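Local coordinates for Pex protein (Anabaena sp. PCC 7120, PDB 2DQL) that is a circadian clock-associated protein of the PadR-like winged-helix family and probably acts by binding DNA as a transcriptional regulator, at residues Thr16-Glu21 / Pro50-Ser55; Val22-Ile27 / Tyr60-Phe65; Ala71-Trp76 / Met88-Pro93. All coordinates share one frame; numbering follows the deposited sequence.

Interaction 1. Residues Thr16-Glu21 / Pro50-Ser55; sequences TYLCQE and PTYRLS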
loop_
_atom_site.group_PDB
_atom_site.type_symbol
_atom_site.label_atom_id
_atom_site.label_comp_id
_atom_site.label_asym_id
_atom_site.label_seq_id
_atom_site.Cartn_x
_atom_site.Cartn_y
_atom_site.Cartn_z
ATOM N N THR A 16 1.163 4.795 -6.522
ATOM C CA THR A 16 1.641 4.035 -5.375
ATOM C C THR A 16 2.297 4.972 -4.368
ATOM O O THR A 16 3.196 5.732 -4.727
ATOM C CB THR A 16 2.701 2.986 -5.788
ATOM O OG1 THR A 16 2.151 2.100 -6.770
ATOM C CG2 THR A 16 3.150 2.178 -4.579
ATOM N N TYR A 17 1.840 4.929 -3.120
ATOM C CA TYR A 17 2.431 5.757 -2.072
ATOM C C TYR A 17 3.586 4.970 -1.477
ATOM O O TYR A 17 3.419 3.823 -1.071
ATOM C CB TYR A 17 1.414 6.086 -0.975
ATOM C CG TYR A 17 0.584 7.306 -1.275
ATOM C CD1 TYR A 17 -0.414 7.275 -2.250
ATOM C CD2 TYR A 17 0.829 8.512 -0.619
ATOM C CE1 TYR A 17 -1.147 8.418 -2.564
ATOM C CE2 TYR A 17 0.104 9.658 -0.926
ATOM C CZ TYR A 17 -0.880 9.604 -1.899
ATOM O OH TYR A 17 -1.580 10.744 -2.219
ATOM N N LEU A 18 4.763 5.582 -1.431
ATOM C CA LEU A 18 5.936 4.905 -0.901
ATOM C C LEU A 18 5.797 4.556 0.574
ATOM O O LEU A 18 5.192 5.305 1.344
ATOM C CB LEU A 18 7.182 5.786 -1.075
ATOM C CG LEU A 18 7.507 6.332 -2.469
ATOM C CD1 LEU A 18 8.852 7.054 -2.416
ATOM C CD2 LEU A 18 7.558 5.192 -3.487
ATOM N N CYS A 19 6.349 3.414 0.965
ATOM C CA CYS A 19 6.339 3.021 2.366
ATOM C C CYS A 19 7.653 3.592 2.891
ATOM O O CYS A 19 8.482 4.052 2.100
ATOM C CB CYS A 19 6.309 1.500 2.525
ATOM S SG CYS A 19 7.705 0.621 1.798
ATOM N N GLN A 20 7.848 3.556 4.203
ATOM C CA GLN A 20 9.051 4.117 4.813
ATOM C C GLN A 20 10.377 3.605 4.257
ATOM O O GLN A 20 11.269 4.397 3.943
ATOM C CB GLN A 20 9.025 3.898 6.329
ATOM C CG GLN A 20 10.075 4.709 7.080
ATOM C CD GLN A 20 10.017 4.489 8.580
ATOM O OE1 GLN A 20 8.941 4.511 9.179
ATOM N NE2 GLN A 20 11.176 4.277 9.196
ATOM N N GLU A 21 10.512 2.290 4.131
ATOM C CA GLU A 21 11.748 1.709 3.630
ATOM C C GLU A 21 12.139 2.248 2.260
ATOM O O GLU A 21 13.305 2.567 2.021
ATOM C CB GLU A 21 11.634 0.181 3.582
ATOM C CG GLU A 21 11.440 -0.464 4.950
ATOM C CD GLU A 21 9.977 -0.629 5.349
ATOM O OE1 GLU A 21 9.129 0.204 4.961
ATOM O OE2 GLU A 21 9.680 -1.601 6.075
ATOM N N PRO A 50 5.268 10.097 -12.096
ATOM C CA PRO A 50 3.827 10.362 -12.002
ATOM C C PRO A 50 2.975 9.264 -11.364
ATOM O O PRO A 50 1.871 9.535 -10.891
ATOM C CB PRO A 50 3.434 10.618 -13.455
ATOM C CG PRO A 50 4.655 11.254 -14.016
ATOM C CD PRO A 50 5.755 10.381 -13.457
ATOM N N THR A 51 3.473 8.031 -11.347
ATOM C CA THR A 51 2.710 6.927 -10.765
ATOM C C THR A 51 3.069 6.655 -9.306
ATOM O O THR A 51 2.672 5.634 -8.740
ATOM C CB THR A 51 2.899 5.619 -11.572
ATOM O OG1 THR A 51 4.275 5.221 -11.534
ATOM C CG2 THR A 51 2.466 5.819 -13.019
ATOM N N TYR A 52 3.816 7.572 -8.701
ATOM C CA TYR A 52 4.216 7.435 -7.306
ATOM C C TYR A 52 3.924 8.699 -6.511
ATOM O O TYR A 52 3.844 9.793 -7.068
ATOM C CB TYR A 52 5.708 7.109 -7.212
ATOM C CG TYR A 52 6.041 5.715 -7.674
ATOM C CD1 TYR A 52 6.079 4.652 -6.772
ATOM C CD2 TYR A 52 6.273 5.449 -9.020
ATOM C CE1 TYR A 52 6.339 3.357 -7.202
ATOM C CE2 TYR A 52 6.530 4.159 -9.461
ATOM C CZ TYR A 52 6.562 3.120 -8.549
ATOM O OH TYR A 52 6.821 1.845 -8.991
ATOM N N ARG A 53 3.761 8.532 -5.206
ATOM C CA ARG A 53 3.489 9.649 -4.315
ATOM C C ARG A 53 4.200 9.429 -2.989
ATOM O O ARG A 53 4.519 8.301 -2.615
ATOM C CB ARG A 53 1.985 9.781 -4.054
ATOM C CG ARG A 53 1.156 10.139 -5.275
ATOM C CD ARG A 53 1.345 11.589 -5.687
ATOM N NE ARG A 53 0.458 11.957 -6.790
ATOM C CZ ARG A 53 0.608 11.552 -8.049
ATOM N NH1 ARG A 53 1.617 10.762 -8.388
ATOM N NH2 ARG A 53 -0.265 11.933 -8.971
ATOM N N LEU A 54 4.448 10.521 -2.278
ATOM C CA LEU A 54 5.084 10.443 -0.971
ATOM C C LEU A 54 4.235 11.279 -0.029
ATOM O O LEU A 54 4.073 12.482 -0.239
ATOM C CB LEU A 54 6.513 10.999 -1.015
ATOM C CG LEU A 54 7.224 11.067 0.344
ATOM C CD1 LEU A 54 7.276 9.693 1.001
ATOM C CD2 LEU A 54 8.635 11.616 0.144
ATOM N N SER A 55 3.683 10.636 0.994
ATOM C CA SER A 55 2.844 11.331 1.958
ATOM C C SER A 55 3.706 12.111 2.931
ATOM O O SER A 55 4.884 11.812 3.129
ATOM C CB SER A 55 1.983 10.340 2.748
ATOM O OG SER A 55 2.751 9.657 3.723
HETATM O O HOH W 1 2.213 3.070 -9.416
HETATM O O HOH W 2 3.796 7.695 1.234
#
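Thr16-Tyr17 and Tyr52-Arg53 run parallel as two very short strands, tied by three backbone hydrogen bonds. Thr16 N gives to Thr51 O at 2.8 Å, Arg53 N returns to Thr16 O, and Leu18 N reaches Arg53 O at 3.0 Å. Two waters extend the pairing: one joins Thr16 OG1 to Thr51 O, the other donates to Leu18 O and accepts from Ser55 N.

Arg53 CB makes a CH-pi contact with Tyr17, 3.5 Å from the ring centroid and almost straight above it, while Ser55 N lies at the ring's edge. Beyond CB the arginine chain turns about its CB-CG bond (chi2 -73°), bringing its guanidinium back along its own strand, where NH1 bonds to Pro50 O (2.8 Å) and Tyr52 O; both oxygens lie in the guanidinium plane, NH1 above each carbonyl plane. Shortened to an alanine, the residue would keep CB over the ring, but Pro50 O and Tyr52 O would probably lose the donor they share, and the loop before the strand one of its ties.

Apolar packing occupies the other face: Leu18 CD2 touches Tyr52 CD1 at 3.6 Å, the two side chains crossing at about a right angle, and Thr16 CB lies near the same ring.

Trp106 and Ile110 of helix 96-112 and Leu45 of helix 38-48 close over Leu18, Tyr52 and Leu54, while Ser55 OG caps helix 56-68 at Val58 N.

Interaction 2. Residues Val22-Ile27 / Tyr60-Phe65; sequences VAICYI and YSAIKF
Helices 22-27 and 60-65 cross at -71° with their axes 8.9 Å apart at the closest point, Ile24 and Ala62 bringing their CA atoms to 5.2 Å. Ala62 lies at the centre of the crossing. Its CB points at helix 20-31 and is met by three residues: Ile27 CD1 at 3.5 Å, Ile24 CG1 at 3.8 Å and, more loosely, Ala23 CB at 4.3 Å. Ala23, Ile24 and Ile27 are spaced so that they line one side of their helix, and the alanine methyl lies among them.

One turn farther along helix 56-68, Phe65 takes up the end of Ile24. CD1 of the isoleucine stands over a face of the ring, 3.8 Å from its centroid and 30° off the normal, a CH-pi contact displaced toward CD2, which it approaches to 3.4 Å. The phenylalanine ring leaves its backbone with CG opposite the main-chain N (chi1 174°), and the extended Ile24 chain carries CD1 onto it; the two side chains cross roughly at a right angle.

The contact is wholly apolar and buried. Leu59 and Leu66 of helix 56-68 continue it along Ile27, and Ile6 of the second subunit packs on both Ile24 and Phe65, so the dimer interface reaches this core. Helix 20-31, probably the first of the winged helix-turn-helix unit, thus crosses the probable recognition helix 56-68, as is expected of a winged helix-turn-helix core and consistent with the PadR-like family.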
loop_
_atom_site.group_PDB
_atom_site.type_symbol
_atom_site.label_atom_id
_atom_site.label_comp_id
_atom_site.label_asym_id
_atom_site.label_seq_id
_atom_site.Cartn_x
_atom_site.Cartn_y
_atom_site.Cartn_z
ATOM N N VAL A 22 11.165 2.354 1.363
ATOM C CA VAL A 22 11.422 2.852 0.019
ATOM C C VAL A 22 11.668 4.363 0.036
ATOM O O VAL A 22 12.566 4.857 -0.637
ATOM C CB VAL A 22 10.244 2.536 -0.928
ATOM C CG1 VAL A 22 10.518 3.113 -2.315
ATOM C CG2 VAL A 22 10.044 1.019 -1.013
ATOM N N ALA A 23 10.879 5.092 0.818
ATOM C CA ALA A 23 11.037 6.545 0.904
ATOM C C ALA A 23 12.430 6.930 1.401
ATOM O O ALA A 23 13.006 7.918 0.945
ATOM C CB ALA A 23 9.976 7.130 1.823
ATOM N N ILE A 24 12.964 6.154 2.340
ATOM C CA ILE A 24 14.293 6.432 2.875
ATOM C C ILE A 24 15.327 6.375 1.747
ATOM O O ILE A 24 16.187 7.249 1.639
ATOM C CB ILE A 24 14.669 5.412 3.971
ATOM C CG1 ILE A 24 13.835 5.672 5.232
ATOM C CG2 ILE A 24 16.163 5.480 4.271
ATOM C CD1 ILE A 24 13.969 4.569 6.288
ATOM N N CYS A 25 15.236 5.352 0.903
ATOM C CA CYS A 25 16.172 5.206 -0.205
ATOM C C CYS A 25 15.973 6.304 -1.249
ATOM O O CYS A 25 16.944 6.840 -1.787
ATOM C CB CYS A 25 16.014 3.826 -0.846
ATOM S SG CYS A 25 16.378 2.483 0.297
ATOM N N TYR A 26 14.718 6.641 -1.528
ATOM C CA TYR A 26 14.414 7.700 -2.488
ATOM C C TYR A 26 14.983 9.032 -1.990
ATOM O O TYR A 26 15.620 9.772 -2.743
ATOM C CB TYR A 26 12.899 7.837 -2.682
ATOM C CG TYR A 26 12.491 9.177 -3.258
ATOM C CD1 TYR A 26 12.867 9.552 -4.545
ATOM C CD2 TYR A 26 11.795 10.101 -2.478
ATOM C CE1 TYR A 26 12.567 10.822 -5.042
ATOM C CE2 TYR A 26 11.494 11.367 -2.958
ATOM C CZ TYR A 26 11.885 11.723 -4.237
ATOM O OH TYR A 26 11.614 12.987 -4.696
ATOM N N ILE A 27 14.755 9.335 -0.719
ATOM C CA ILE A 27 15.255 10.583 -0.167
ATOM C C ILE A 27 16.778 10.672 -0.277
ATOM O O ILE A 27 17.307 11.708 -0.672
ATOM C CB ILE A 27 14.787 10.761 1.295
ATOM C CG1 ILE A 27 13.274 10.999 1.295
ATOM C CG2 ILE A 27 15.516 11.950 1.961
ATOM C CD1 ILE A 27 12.613 10.876 2.649
ATOM N N TYR A 60 8.228 12.332 6.834
ATOM C CA TYR A 60 8.861 12.675 8.101
ATOM C C TYR A 60 9.150 11.425 8.924
ATOM O O TYR A 60 10.045 11.472 9.812
ATOM C CB TYR A 60 8.171 13.890 8.725
ATOM C CG TYR A 60 8.438 15.189 7.998
ATOM C CD1 TYR A 60 9.640 15.866 8.165
ATOM C CD2 TYR A 60 7.490 15.738 7.146
ATOM C CE1 TYR A 60 9.889 17.051 7.502
ATOM C CE2 TYR A 60 7.732 16.924 6.479
ATOM C CZ TYR A 60 8.932 17.577 6.661
ATOM O OH TYR A 60 9.174 18.758 5.999
ATOM N N SER A 61 8.558 10.272 8.638
ATOM C CA SER A 61 8.939 9.049 9.335
ATOM C C SER A 61 10.336 8.714 8.810
ATOM O O SER A 61 11.202 8.256 9.552
ATOM C CB SER A 61 7.978 7.898 9.012
ATOM O OG SER A 61 6.699 8.116 9.583
ATOM N N ALA A 62 10.545 8.963 7.518
ATOM C CA ALA A 62 11.828 8.702 6.874
ATOM C C ALA A 62 12.891 9.681 7.367
ATOM O O ALA A 62 14.023 9.288 7.640
ATOM C CB ALA A 62 11.684 8.812 5.368
ATOM N N ILE A 63 12.519 10.952 7.472
ATOM C CA ILE A 63 13.457 11.967 7.953
ATOM C C ILE A 63 13.874 11.634 9.381
ATOM O O ILE A 63 15.043 11.766 9.742
ATOM C CB ILE A 63 12.835 13.381 7.908
ATOM C CG1 ILE A 63 12.662 13.835 6.457
ATOM C CG2 ILE A 63 13.724 14.367 8.650
ATOM C CD1 ILE A 63 13.962 14.011 5.694
ATOM N N LYS A 64 12.918 11.199 10.196
ATOM C CA LYS A 64 13.226 10.832 11.570
ATOM C C LYS A 64 14.269 9.719 11.569
ATOM O O LYS A 64 15.269 9.791 12.280
ATOM C CB LYS A 64 11.965 10.360 12.294
ATOM C CG LYS A 64 12.225 9.849 13.695
ATOM C CD LYS A 64 10.915 9.526 14.390
ATOM C CE LYS A 64 11.096 9.330 15.883
ATOM N NZ LYS A 64 12.230 8.464 16.249
ATOM N N PHE A 65 14.034 8.688 10.764
ATOM C CA PHE A 65 14.973 7.577 10.680
ATOM C C PHE A 65 16.364 8.077 10.300
ATOM O O PHE A 65 17.354 7.744 10.953
ATOM C CB PHE A 65 14.522 6.565 9.626
ATOM C CG PHE A 65 15.515 5.469 9.388
ATOM C CD1 PHE A 65 15.537 4.344 10.203
ATOM C CD2 PHE A 65 16.458 5.581 8.368
ATOM C CE1 PHE A 65 16.487 3.341 10.008
ATOM C CE2 PHE A 65 17.411 4.588 8.163
ATOM C CZ PHE A 65 17.425 3.464 8.988
#

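Interaction 3. Residues Ala71-Trp76 / Met88-Pro93; sequences AITGYW and MYQVSP
Tyr75 and Met88 face each other as a hydrogen-bonded antiparallel pair, Tyr75 N giving to Met88 O at 3.0 Å and Met88 N to Tyr75 O at 2.9 Å. Thr73 and Gln90 form the next such pair, with Thr73 N to Gln90 O at 2.8 Å and the return bond from Gln90 N. A water bridges Thr73 OG1 and Val91 O. Beyond the strands Ser92 N donates to Ala71 O in a nearly straight bond (176° at the hydrogen), although it approaches from above the carbonyl plane.

On the face that carries Thr73, Tyr75, Met88 and Gln90, the Tyr75 ring lies alongside the methionine chain. Met88 CB sits over the ring face, 4.0 Å from its centroid. Tyr75 CG stands between its own N and carbonyl carbon (chi1 80°), a setting that brings the ring beside Met88. On the other face Ile72 CD1 meets Tyr89 CD1 at 3.6 Å, beside Gly74, whose CA lies 4.1 Å from the same ring atom.

A second shell positions these groups. Glu35 OE1 accepts from Gln90 NE2 and is also hydrogen-bonded to Tyr75 OH, while Ser92 OG is held by Arg70 O. Leu28 and Leu31 of helix 20-31 and Leu66 of helix 56-68 pack on Ile72, and Ile63 and Glu67 of helix 56-68 on Tyr89.

The hairpin, probably the wing of the fold, is therefore two-sided: backbone bonds set its register, its apolar Ile72-Tyr89 face packs on helices 20-31 and 56-68, and its Tyr75-Gln90 face is anchored by the carboxylate of Glu35, whose two hydrogen bonds are likely to favour its ionised form.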
loop_
_atom_site.group_PDB
_atom_site.type_symbol
_atom_site.label_atom_id
_atom_site.label_comp_id
_atom_site.label_asym_id
_atom_site.label_seq_id
_atom_site.Cartn_x
_atom_site.Cartn_y
_atom_site.Cartn_z
ATOM N N ALA A 71 22.370 10.045 9.381
ATOM C CA ALA A 71 22.626 9.862 7.957
ATOM C C ALA A 71 22.479 11.167 7.190
ATOM O O ALA A 71 22.984 11.303 6.075
ATOM C CB ALA A 71 21.677 8.812 7.388
ATOM N N ILE A 72 21.764 12.116 7.783
ATOM C CA ILE A 72 21.578 13.418 7.162
ATOM C C ILE A 72 21.686 14.507 8.223
ATOM O O ILE A 72 21.534 14.246 9.422
ATOM C CB ILE A 72 20.189 13.559 6.449
ATOM C CG1 ILE A 72 19.045 13.492 7.473
ATOM C CG2 ILE A 72 20.027 12.471 5.385
ATOM C CD1 ILE A 72 17.665 13.793 6.879
ATOM N N THR A 73 21.979 15.721 7.778
ATOM C CA THR A 73 22.070 16.861 8.675
ATOM C C THR A 73 21.029 17.868 8.213
ATOM O O THR A 73 20.765 17.998 7.020
ATOM C CB THR A 73 23.457 17.550 8.620
ATOM O OG1 THR A 73 23.725 17.977 7.281
ATOM C CG2 THR A 73 24.553 16.599 9.064
ATOM N N GLY A 74 20.425 18.569 9.160
ATOM C CA GLY A 74 19.443 19.565 8.796
ATOM C C GLY A 74 19.898 20.925 9.279
ATOM O O GLY A 74 20.644 21.014 10.251
ATOM N N TYR A 75 19.471 21.976 8.590
ATOM C CA TYR A 75 19.822 23.335 8.980
ATOM C C TYR A 75 18.794 24.302 8.403
ATOM O O TYR A 75 18.067 23.961 7.470
ATOM C CB TYR A 75 21.238 23.687 8.497
ATOM C CG TYR A 75 21.339 24.087 7.043
ATOM C CD1 TYR A 75 21.206 25.420 6.658
ATOM C CD2 TYR A 75 21.566 23.135 6.052
ATOM C CE1 TYR A 75 21.298 25.798 5.323
ATOM C CE2 TYR A 75 21.659 23.502 4.710
ATOM C CZ TYR A 75 21.523 24.836 4.355
ATOM O OH TYR A 75 21.606 25.212 3.036
ATOM N N TRP A 76 18.723 25.504 8.971
ATOM C CA TRP A 76 17.776 26.508 8.507
ATOM C C TRP A 76 18.373 27.429 7.463
ATOM O O TRP A 76 19.468 27.962 7.646
ATOM C CB TRP A 76 17.276 27.354 9.680
ATOM C CG TRP A 76 16.370 26.621 10.592
ATOM C CD1 TRP A 76 16.669 26.131 11.830
ATOM C CD2 TRP A 76 15.006 26.275 10.338
ATOM N NE1 TRP A 76 15.573 25.499 12.364
ATOM C CE2 TRP A 76 14.539 25.572 11.469
ATOM C CE3 TRP A 76 14.132 26.488 9.262
ATOM C CZ2 TRP A 76 13.229 25.081 11.559
ATOM C CZ3 TRP A 76 12.831 26.001 9.349
ATOM C CH2 TRP A 76 12.394 25.304 10.491
ATOM N N MET A 88 16.489 22.779 5.388
ATOM C CA MET A 88 17.207 22.016 4.370
ATOM C C MET A 88 17.901 20.785 4.939
ATOM O O MET A 88 18.294 20.761 6.101
ATOM C CB MET A 88 18.261 22.903 3.711
ATOM C CG MET A 88 17.727 24.200 3.119
ATOM S SD MET A 88 16.643 23.954 1.704
ATOM C CE MET A 88 17.720 23.070 0.602
ATOM N N TYR A 89 18.068 19.771 4.097
ATOM C CA TYR A 89 18.722 18.534 4.502
ATOM C C TYR A 89 19.861 18.198 3.549
ATOM O O TYR A 89 19.768 18.465 2.355
ATOM C CB TYR A 89 17.717 17.378 4.490
ATOM C CG TYR A 89 16.572 17.571 5.454
ATOM C CD1 TYR A 89 16.726 17.289 6.809
ATOM C CD2 TYR A 89 15.348 18.082 5.018
ATOM C CE1 TYR A 89 15.683 17.517 7.715
ATOM C CE2 TYR A 89 14.300 18.315 5.917
ATOM C CZ TYR A 89 14.479 18.030 7.261
ATOM O OH TYR A 89 13.456 18.283 8.156
ATOM N N GLN A 90 20.923 17.606 4.088
ATOM C CA GLN A 90 22.084 17.193 3.293
ATOM C C GLN A 90 22.526 15.835 3.799
ATOM O O GLN A 90 22.372 15.534 4.975
ATOM C CB GLN A 90 23.268 18.147 3.476
ATOM C CG GLN A 90 23.050 19.563 3.028
ATOM C CD GLN A 90 24.356 20.348 2.984
ATOM O OE1 GLN A 90 25.313 20.035 3.701
ATOM N NE2 GLN A 90 24.391 21.377 2.153
ATOM N N VAL A 91 23.084 15.007 2.928
ATOM C CA VAL A 91 23.559 13.712 3.391
ATOM C C VAL A 91 24.781 13.978 4.265
ATOM O O VAL A 91 25.570 14.876 3.970
ATOM C CB VAL A 91 24.001 12.811 2.224
ATOM C CG1 VAL A 91 24.496 11.482 2.762
ATOM C CG2 VAL A 91 22.857 12.598 1.267
ATOM N N SER A 92 24.934 13.222 5.345
ATOM C CA SER A 92 26.095 13.397 6.209
ATOM C C SER A 92 27.318 12.924 5.422
ATOM O O SER A 92 27.269 11.909 4.733
ATOM C CB SER A 92 25.930 12.589 7.500
ATOM O OG SER A 92 24.854 13.097 8.274
ATOM N N PRO A 93 28.430 13.666 5.508
ATOM C CA PRO A 93 29.663 13.324 4.796
ATOM C C PRO A 93 30.093 11.858 4.866
ATOM O O PRO A 93 30.382 11.243 3.838
ATOM C CB PRO A 93 30.688 14.264 5.426
ATOM C CG PRO A 93 29.872 15.481 5.717
ATOM C CD PRO A 93 28.609 14.891 6.310
HETATM O O HOH W 3 25.877 17.175 5.779
#

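Overall arrangement
Interactions 1 and 2 are contiguous, their centres 11 Å apart: both use helix 20-31, strand 52-53 leads straight into helix 56-68, and Leu54 CD1 packs on Ala23 CB at 3.8 Å. Their segments alternate along the chain, so they join two consecutive pairs of elements, strand with strand and then helix with helix, and both touch the second subunit. Interaction 3 follows in series, 13 Å from interaction 2 between centres; Ile63 CD1 meets Ile72 CD1 at 3.9 Å, joining the hairpin to helix 56-68. Interactions 1 and 3 stay about 11 Å apart at their nearest atoms, linked through the helices. Together they join the core and hairpin of what is probably a DNA-binding winged-helix domain.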